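Local structure of reticulocyte binding protein (Streptococcus agalactiae COH1, 3FAW) at residues K289-T294 and Y358-K363; F352-M357 and A367-L372. The protein probably hydrolyses alpha-1,6-glucosidic linkages in pullulan and related branched alpha-glucans, as a cell-wall-attached streptococcal pullulanase. One frame throughout, in Å; residues are numbered along the deposited sequence.

Interaction 1. Residues K289-T294 and Y358-K363. With CA (calcium ion), chain B.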
ATOM      1  N   LYS A 289      27.716   9.225   1.742  1.00 25.07           N
ATOM      2  CA  LYS A 289      27.995  10.397   2.579  1.00 25.32           C
ATOM      3  C   LYS A 289      27.049  10.498   3.781  1.00 23.63           C
ATOM      4  O   LYS A 289      27.382  11.111   4.795  1.00 22.23           O
ATOM      5  CB  LYS A 289      27.931  11.675   1.737  1.00 26.39           C
ATOM      6  CG  LYS A 289      28.629  12.877   2.359  1.00 31.84           C
ATOM      7  CD  LYS A 289      30.135  12.649   2.570  1.00 36.17           C
ATOM      8  CE  LYS A 289      30.659  13.451   3.756  1.00 38.76           C
ATOM      9  NZ  LYS A 289      30.228  14.883   3.720  1.00 40.86           N
ATOM     10  N   ASN A 290      25.874   9.886   3.664  1.00 22.33           N
ATOM     11  CA  ASN A 290      24.873   9.922   4.720  1.00 21.14           C
ATOM     12  C   ASN A 290      24.681   8.545   5.335  1.00 20.89           C
ATOM     13  O   ASN A 290      25.209   7.553   4.835  1.00 19.76           O
ATOM     14  CB  ASN A 290      23.560  10.464   4.164  1.00 21.66           C
ATOM     15  CG  ASN A 290      23.719  11.852   3.565  1.00 21.29           C
ATOM     16  OD1 ASN A 290      23.967  12.815   4.282  1.00 23.33           O
ATOM     17  ND2 ASN A 290      23.596  11.953   2.247  1.00 18.47           N
ATOM     18  N   GLN A 291      23.928   8.494   6.427  1.00 20.31           N
ATOM     19  CA  GLN A 291      23.742   7.261   7.183  1.00 21.28           C
ATOM     20  C   GLN A 291      22.884   6.271   6.399  1.00 19.57           C
ATOM     21  O   GLN A 291      21.906   6.660   5.765  1.00 17.61           O
ATOM     22  CB  GLN A 291      23.098   7.579   8.532  1.00 22.65           C
ATOM     23  CG  GLN A 291      23.250   6.496   9.584  1.00 25.98           C
ATOM     24  CD  GLN A 291      22.942   7.009  10.983  1.00 28.02           C
ATOM     25  OE1 GLN A 291      22.281   8.039  11.151  1.00 32.76           O
ATOM     26  NE2 GLN A 291      23.420   6.289  11.996  1.00 31.35           N
ATOM     27  N   LEU A 292      23.260   4.995   6.446  1.00 18.39           N
ATOM     28  CA  LEU A 292      22.583   3.963   5.668  1.00 18.58           C
ATOM     29  C   LEU A 292      21.109   3.832   6.045  1.00 16.52           C
ATOM     30  O   LEU A 292      20.738   3.992   7.209  1.00 13.85           O
ATOM     31  CB  LEU A 292      23.296   2.613   5.823  1.00 19.92           C
ATOM     32  CG  LEU A 292      23.337   1.950   7.206  1.00 23.07           C
ATOM     33  CD1 LEU A 292      22.046   1.224   7.500  1.00 27.45           C
ATOM     34  CD2 LEU A 292      24.503   0.973   7.287  1.00 23.89           C
ATOM     35  N   GLY A 293      20.275   3.567   5.041  1.00 14.81           N
ATOM     36  CA  GLY A 293      18.854   3.302   5.254  1.00 13.77           C
ATOM     37  C   GLY A 293      18.013   4.510   5.628  1.00 12.68           C
ATOM     38  O   GLY A 293      16.960   4.359   6.242  1.00 12.78           O
ATOM     39  N   THR A 294      18.472   5.702   5.250  1.00 11.56           N
ATOM     40  CA  THR A 294      17.766   6.949   5.539  1.00 11.67           C
ATOM     41  C   THR A 294      17.306   7.625   4.249  1.00 11.64           C
ATOM     42  O   THR A 294      17.754   7.261   3.158  1.00 12.55           O
ATOM     43  CB  THR A 294      18.666   7.940   6.320  1.00 12.57           C
ATOM     44  OG1 THR A 294      19.793   8.312   5.516  1.00  9.53           O
ATOM     45  CG2 THR A 294      19.156   7.329   7.640  1.00 13.54           C
ATOM     46  N   TYR A 358      13.829   6.396   9.319  1.00 12.10           N
ATOM     47  CA  TYR A 358      14.540   6.838   8.119  1.00 12.59           C
ATOM     48  C   TYR A 358      15.143   8.231   8.264  1.00 13.89           C
ATOM     49  O   TYR A 358      15.598   8.830   7.280  1.00 15.80           O
ATOM     50  CB  TYR A 358      13.601   6.758   6.912  1.00 12.16           C
ATOM     51  CG  TYR A 358      12.895   5.427   6.844  1.00 11.29           C
ATOM     52  CD1 TYR A 358      13.613   4.236   6.932  1.00 13.80           C
ATOM     53  CD2 TYR A 358      11.508   5.349   6.723  1.00 13.42           C
ATOM     54  CE1 TYR A 358      12.982   3.011   6.885  1.00 13.56           C
ATOM     55  CE2 TYR A 358      10.866   4.124   6.666  1.00 11.62           C
ATOM     56  CZ  TYR A 358      11.611   2.958   6.753  1.00 11.52           C
ATOM     57  OH  TYR A 358      10.993   1.736   6.706  1.00 10.39           O
ATOM     58  N   SER A 359      15.176   8.718   9.501  1.00 14.97           N
ATOM     59  CA  SER A 359      15.751  10.017   9.825  1.00 15.78           C
ATOM     60  C   SER A 359      17.138   9.849  10.429  1.00 16.14           C
ATOM     61  O   SER A 359      17.385   8.929  11.218  1.00 15.16           O
ATOM     62  CB  SER A 359      14.844  10.757  10.814  1.00 15.93           C
ATOM     63  OG  SER A 359      15.457  11.941  11.299  1.00 14.28           O
ATOM     64  N   GLU A 360      18.046  10.747  10.060  1.00 17.19           N
ATOM     65  CA  GLU A 360      19.376  10.777  10.668  1.00 17.35           C
ATOM     66  C   GLU A 360      19.325  11.288  12.112  1.00 17.00           C
ATOM     67  O   GLU A 360      20.187  10.949  12.922  1.00 17.30           O
ATOM     68  CB  GLU A 360      20.329  11.620   9.820  1.00 18.28           C
ATOM     69  CG  GLU A 360      20.684  10.952   8.498  1.00 18.77           C
ATOM     70  CD  GLU A 360      21.808  11.652   7.774  1.00 20.72           C
ATOM     71  OE1 GLU A 360      21.654  12.854   7.478  1.00 18.43           O
ATOM     72  OE2 GLU A 360      22.837  10.999   7.496  1.00 19.61           O
ATOM     73  N   LYS A 361      18.300  12.078  12.431  1.00 16.89           N
ATOM     74  CA  LYS A 361      18.144  12.671  13.761  1.00 16.72           C
ATOM     75  C   LYS A 361      16.741  12.427  14.328  1.00 14.56           C
ATOM     76  O   LYS A 361      15.952  13.362  14.445  1.00 13.96           O
ATOM     77  CB  LYS A 361      18.433  14.174  13.692  1.00 17.08           C
ATOM     78  CG  LYS A 361      19.835  14.507  13.215  0.10 18.73           C
ATOM     79  CD  LYS A 361      20.141  15.986  13.367  1.00 21.24           C
ATOM     80  CE  LYS A 361      20.564  16.339  14.791  1.00 25.26           C
ATOM     81  NZ  LYS A 361      20.962  17.769  14.915  0.10 24.04           N
ATOM     82  N   PRO A 362      16.431  11.168  14.693  1.00 13.92           N
ATOM     83  CA  PRO A 362      15.082  10.819  15.175  1.00 13.82           C
ATOM     84  C   PRO A 362      14.618  11.572  16.438  1.00 13.52           C
ATOM     85  O   PRO A 362      13.415  11.725  16.656  1.00 13.70           O
ATOM     86  CB  PRO A 362      15.177   9.306  15.442  1.00 14.13           C
ATOM     87  CG  PRO A 362      16.637   9.009  15.538  1.00 14.82           C
ATOM     88  CD  PRO A 362      17.330   9.999  14.668  1.00 12.66           C
ATOM     89  N   LYS A 363      15.563  12.032  17.253  1.00 11.95           N
ATOM     90  CA  LYS A 363      15.248  12.797  18.462  1.00 11.45           C
ATOM     91  C   LYS A 363      14.828  14.249  18.177  1.00 10.96           C
ATOM     92  O   LYS A 363      14.325  14.925  19.072  1.00 11.78           O
ATOM     93  CB  LYS A 363      16.429  12.745  19.446  1.00 12.14           C
ATOM     94  CG  LYS A 363      16.604  11.366  20.079  1.00 15.16           C
ATOM     95  CD  LYS A 363      18.032  11.082  20.515  1.00 23.89           C
ATOM     96  CE  LYS A 363      18.441  11.902  21.711  1.00 24.63           C
ATOM     97  NZ  LYS A 363      19.785  11.514  22.227  1.00 27.16           N
TER
HETATM   98 CA    CA B   1      14.008  15.887  21.091  1.00 13.22          CA
HETATM   99  O   HOH W   1      24.106  13.513   6.778  1.00 13.74           O
HETATM  100  O   HOH W   2      16.306  15.649  21.894  1.00 11.35           O
HETATM  101  O   HOH W   3      13.924  13.897  22.417  1.00 13.08           O
HETATM  102  O   HOH W   4      15.140  17.927  20.279  1.00 18.52           O
HETATM  103  O   HOH W   5      12.372  17.686  20.439  1.00  8.17           O
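Glu360 of 358-363 reaches the backbone of 289-294, where its OE2 accepts a hydrogen bond from Gln291 N at 2.9 Å. The bond is nearly straight, 171° at the hydrogen, and arrives on the anti side of the carboxylate, somewhat out of its plane. A glutamate suits this place because its chain, extended beyond CG, is long enough to span the gap between the loops. Water 1 adds a second polar link: it donates to Glu360 OE1 and to Asn290 OD1, each 2.6 Å from its oxygen. The Asn290 amide, its plane turned 75° from that of the carboxylate, thus meets Glu360 through the water, while its ND2 bonds to Glu300.

The van der Waals contacts are few. Thr294 CB lies 3.3 Å from Tyr358 O, and its methyl CG2 makes an apolar contact with Glu360 CG at 4.0 Å, where the two side chains cross at about a right angle. At the edge of the Tyr358 ring, close to its plane, CD1 comes within 3.4 Å of Gly293 O; the phenol oxygen beyond is bonded to Tyr321.

Within 289-294, residues 291-294 form a type II beta turn. Gly293 occupies the third position with positive phi (73°), which glycine adopts without strain, and Thr294 OG1 bonds back to Gln291 O at 2.7 Å. The same hydroxyl caps the N of Ala297, so threonine both closes the turn and starts helix 295-298.

Farther along 358-363, Lys363 offers its carbonyl O to a calcium ion, together with four waters, Tyr202 and Lys165. The pairing of a beta turn and helix N-cap with a calcium-binding loop belongs to the beta-alpha connections of the amylase-type TIM barrel.

Interaction 2. Residues F352-M357 and A367-L372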
ATOM      1  N   PHE A 352      -0.398  10.663   9.755  1.00 14.17           N
ATOM      2  CA  PHE A 352       0.152  11.989   9.438  1.00 12.86           C
ATOM      3  C   PHE A 352       1.640  12.092   9.766  1.00 10.14           C
ATOM      4  O   PHE A 352       2.400  12.726   9.033  1.00  9.11           O
ATOM      5  CB  PHE A 352      -0.566  13.072  10.251  1.00 12.70           C
ATOM      6  CG  PHE A 352      -1.992  13.298   9.860  1.00 13.71           C
ATOM      7  CD1 PHE A 352      -2.337  14.342   9.013  1.00 14.71           C
ATOM      8  CD2 PHE A 352      -3.000  12.487  10.368  1.00 13.90           C
ATOM      9  CE1 PHE A 352      -3.663  14.566   8.663  1.00 13.45           C
ATOM     10  CE2 PHE A 352      -4.325  12.702  10.019  1.00 13.85           C
ATOM     11  CZ  PHE A 352      -4.656  13.744   9.168  1.00 14.07           C
ATOM     12  N   ALA A 353       2.040  11.499  10.893  1.00 10.29           N
ATOM     13  CA  ALA A 353       3.409  11.599  11.389  1.00 10.56           C
ATOM     14  C   ALA A 353       4.330  10.540  10.769  1.00 11.26           C
ATOM     15  O   ALA A 353       4.012   9.347  10.770  1.00 11.77           O
ATOM     16  CB  ALA A 353       3.424  11.493  12.906  1.00  9.15           C
ATOM     17  N   LEU A 354       5.473  10.995  10.257  1.00 10.77           N
ATOM     18  CA  LEU A 354       6.464  10.129   9.615  1.00 10.74           C
ATOM     19  C   LEU A 354       7.180   9.258  10.631  1.00 12.55           C
ATOM     20  O   LEU A 354       7.274   9.606  11.808  1.00 14.25           O
ATOM     21  CB  LEU A 354       7.510  10.966   8.864  1.00  9.88           C
ATOM     22  CG  LEU A 354       7.000  11.812   7.693  1.00  9.93           C
ATOM     23  CD1 LEU A 354       8.103  12.717   7.129  1.00  7.87           C
ATOM     24  CD2 LEU A 354       6.418  10.934   6.605  1.00  7.84           C
ATOM     25  N   SER A 355       7.685   8.123  10.160  1.00 13.54           N
ATOM     26  CA  SER A 355       8.525   7.254  10.968  1.00 12.95           C
ATOM     27  C   SER A 355       9.863   7.943  11.233  1.00 13.31           C
ATOM     28  O   SER A 355      10.387   8.656  10.371  1.00 12.46           O
ATOM     29  CB  SER A 355       8.757   5.926  10.244  1.00 12.64           C
ATOM     30  OG  SER A 355       9.600   5.067  10.992  1.00 14.90           O
ATOM     31  N   GLY A 356      10.404   7.738  12.430  1.00 12.21           N
ATOM     32  CA  GLY A 356      11.744   8.203  12.759  1.00 11.58           C
ATOM     33  C   GLY A 356      12.850   7.259  12.292  1.00 12.24           C
ATOM     34  O   GLY A 356      14.025   7.592  12.403  1.00 12.48           O
ATOM     35  N   MET A 357      12.481   6.086  11.769  1.00 12.51           N
ATOM     36  CA  MET A 357      13.463   5.072  11.342  1.00 13.18           C
ATOM     37  C   MET A 357      14.358   5.528  10.179  1.00 13.16           C
ATOM     38  O   MET A 357      15.507   5.090  10.071  1.00 13.84           O
ATOM     39  CB  MET A 357      12.746   3.775  10.948  1.00 13.90           C
ATOM     40  CG  MET A 357      13.648   2.534  10.823  1.00 12.56           C
ATOM     41  SD  MET A 357      14.375   2.017  12.395  1.00 14.50           S
ATOM     42  CE  MET A 357      16.012   2.734  12.271  1.00 16.32           C
ATOM     43  N   ALA A 367      13.245  17.185  11.878  1.00 13.47           N
ATOM     44  CA  ALA A 367      14.225  16.699  10.902  1.00 13.09           C
ATOM     45  C   ALA A 367      13.604  15.824   9.809  1.00 12.52           C
ATOM     46  O   ALA A 367      13.805  16.083   8.627  1.00 12.69           O
ATOM     47  CB  ALA A 367      15.342  15.949  11.611  1.00 13.07           C
ATOM     48  N   ARG A 368      12.840  14.808  10.205  1.00 12.38           N
ATOM     49  CA  ARG A 368      12.261  13.845   9.251  1.00 12.09           C
ATOM     50  C   ARG A 368      11.346  14.475   8.201  1.00 11.96           C
ATOM     51  O   ARG A 368      11.284  13.995   7.068  1.00 12.71           O
ATOM     52  CB  ARG A 368      11.520  12.726   9.987  1.00 11.51           C
ATOM     53  CG  ARG A 368      10.334  13.209  10.828  1.00 13.05           C
ATOM     54  CD  ARG A 368      10.524  12.851  12.271  1.00 16.97           C
ATOM     55  NE  ARG A 368       9.670  11.784  12.736  1.00 16.77           N
ATOM     56  CZ  ARG A 368       9.887  11.073  13.839  1.00 13.78           C
ATOM     57  NH1 ARG A 368      10.964  11.268  14.596  1.00 17.52           N
ATOM     58  NH2 ARG A 368       9.025  10.141  14.174  1.00 10.55           N
ATOM     59  N   ILE A 369      10.635  15.532   8.585  1.00 11.46           N
ATOM     60  CA  ILE A 369       9.801  16.291   7.658  1.00 11.57           C
ATOM     61  C   ILE A 369      10.694  16.978   6.622  1.00 11.57           C
ATOM     62  O   ILE A 369      10.421  16.922   5.415  1.00  9.70           O
ATOM     63  CB  ILE A 369       8.936  17.336   8.413  1.00 11.50           C
ATOM     64  CG1 ILE A 369       7.901  16.624   9.289  1.00 14.34           C
ATOM     65  CG2 ILE A 369       8.247  18.296   7.429  1.00 11.87           C
ATOM     66  CD1 ILE A 369       7.110  17.549  10.204  1.00 12.52           C
ATOM     67  N   ALA A 370      11.762  17.611   7.104  1.00 10.96           N
ATOM     68  CA  ALA A 370      12.748  18.250   6.234  1.00 10.85           C
ATOM     69  C   ALA A 370      13.489  17.224   5.362  1.00 11.13           C
ATOM     70  O   ALA A 370      13.757  17.471   4.188  1.00 11.28           O
ATOM     71  CB  ALA A 370      13.742  19.049   7.071  1.00 10.18           C
ATOM     72  N   GLU A 371      13.805  16.069   5.942  1.00 11.58           N
ATOM     73  CA  GLU A 371      14.533  15.018   5.228  1.00 11.31           C
ATOM     74  C   GLU A 371      13.722  14.347   4.109  1.00 12.55           C
ATOM     75  O   GLU A 371      14.276  14.039   3.055  1.00 12.67           O
ATOM     76  CB  GLU A 371      15.020  13.958   6.212  1.00 11.85           C
ATOM     77  CG  GLU A 371      16.123  14.436   7.140  1.00 12.43           C
ATOM     78  CD  GLU A 371      16.309  13.515   8.325  1.00 16.37           C
ATOM     79  OE1 GLU A 371      15.334  13.294   9.073  1.00 16.14           O
ATOM     80  OE2 GLU A 371      17.429  13.004   8.507  1.00 17.65           O
ATOM     81  N   LEU A 372      12.426  14.116   4.334  1.00 11.23           N
ATOM     82  CA  LEU A 372      11.572  13.528   3.292  1.00 11.38           C
ATOM     83  C   LEU A 372      11.286  14.542   2.179  1.00 11.53           C
ATOM     84  O   LEU A 372      11.283  14.190   1.002  1.00 12.10           O
ATOM     85  CB  LEU A 372      10.260  12.982   3.874  1.00  9.66           C
ATOM     86  CG  LEU A 372       9.319  12.290   2.866  1.00 13.04           C
ATOM     87  CD1 LEU A 372      10.031  11.148   2.127  1.00  9.32           C
ATOM     88  CD2 LEU A 372       8.052  11.772   3.547  1.00  8.10           C
TER
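Arg368 NH2 donates to the carbonyl oxygen of Leu354 at 3.0 Å, with an angle of 153° at the hydrogen. The oxygen lies at the edge of the guanidinium, close to its plane, and NE adds a weak bond to it at 3.4 Å. One carbonyl therefore receives two N-H groups of the same arginine. Gly356 passes over a face of this flat group, its CA 3.4 Å above the plane and offset toward the rim. Glycine suits the position because a beta carbon here would press tightly against NH1. Gly356 N, itself a donor, is close to NH2 without bonding to it and makes a weak hydrogen bond to Glu326 instead.

Next to the polar pair, Leu354 turns its side chain onto the helix. Its CD1 lies between Arg368 O, 3.4 Å away, and the Leu372 side chain, while CD2 adds a second contact to Leu372, 3.6 Å from its CD2. Ile369 flanks the CD1 branch more loosely, with CG1 4.5 Å from Leu354 CD1. A branched leucine fills this place well, since both methyls find a partner on the helix.

What sets these groups in position comes next. Arg368 has CG between its backbone N and carbonyl carbon (chi1 62°), and bends at chi2 and chi3 turn the guanidinium so that its edge meets Leu354 O. In the loop, Ser355 OG accepts from Met357 N at 3.2 Å, an ST turn that shapes the backbone around Gly356. Ser355 also pairs through its backbone with Val318. Behind the aliphatic contact, Phe449 of helix 432-449 covers Leu354 and Ile369, while Phe295 lies against Leu372.

All the touching residues are buried, so the NH2 bond, with weak help from NE, compensates a main-chain oxygen that would otherwise be costly to enclose. The guanidinium's delocalised positive charge would probably polarise the Leu354 carbonyl, while the leucine methyls contribute the apolar part of the joint.

In the fold
Interactions 1 and 2 lie with their centres 10 Å apart, and their segments alternate along the chain: 289-294, 352-357, 358-363, 367-372. All belong to the amylase-type catalytic domain. The first segment follows barrel strand 269-273; the next two are consecutive pieces of the long loop between strand 312-315 and helix 367-381, whose first turns form the last. Glu371 joins the two contacts directly, with OE1 2.6 Å from Ser359 OG and OE2 2.8 Å from Glu360 N, probable hydrogen bonds both. Helix 367-381 thus holds the loop at both contacts, and the loop in turn meets the preceding connection and, through Lys363, a calcium site shared with Lys165 and Tyr202.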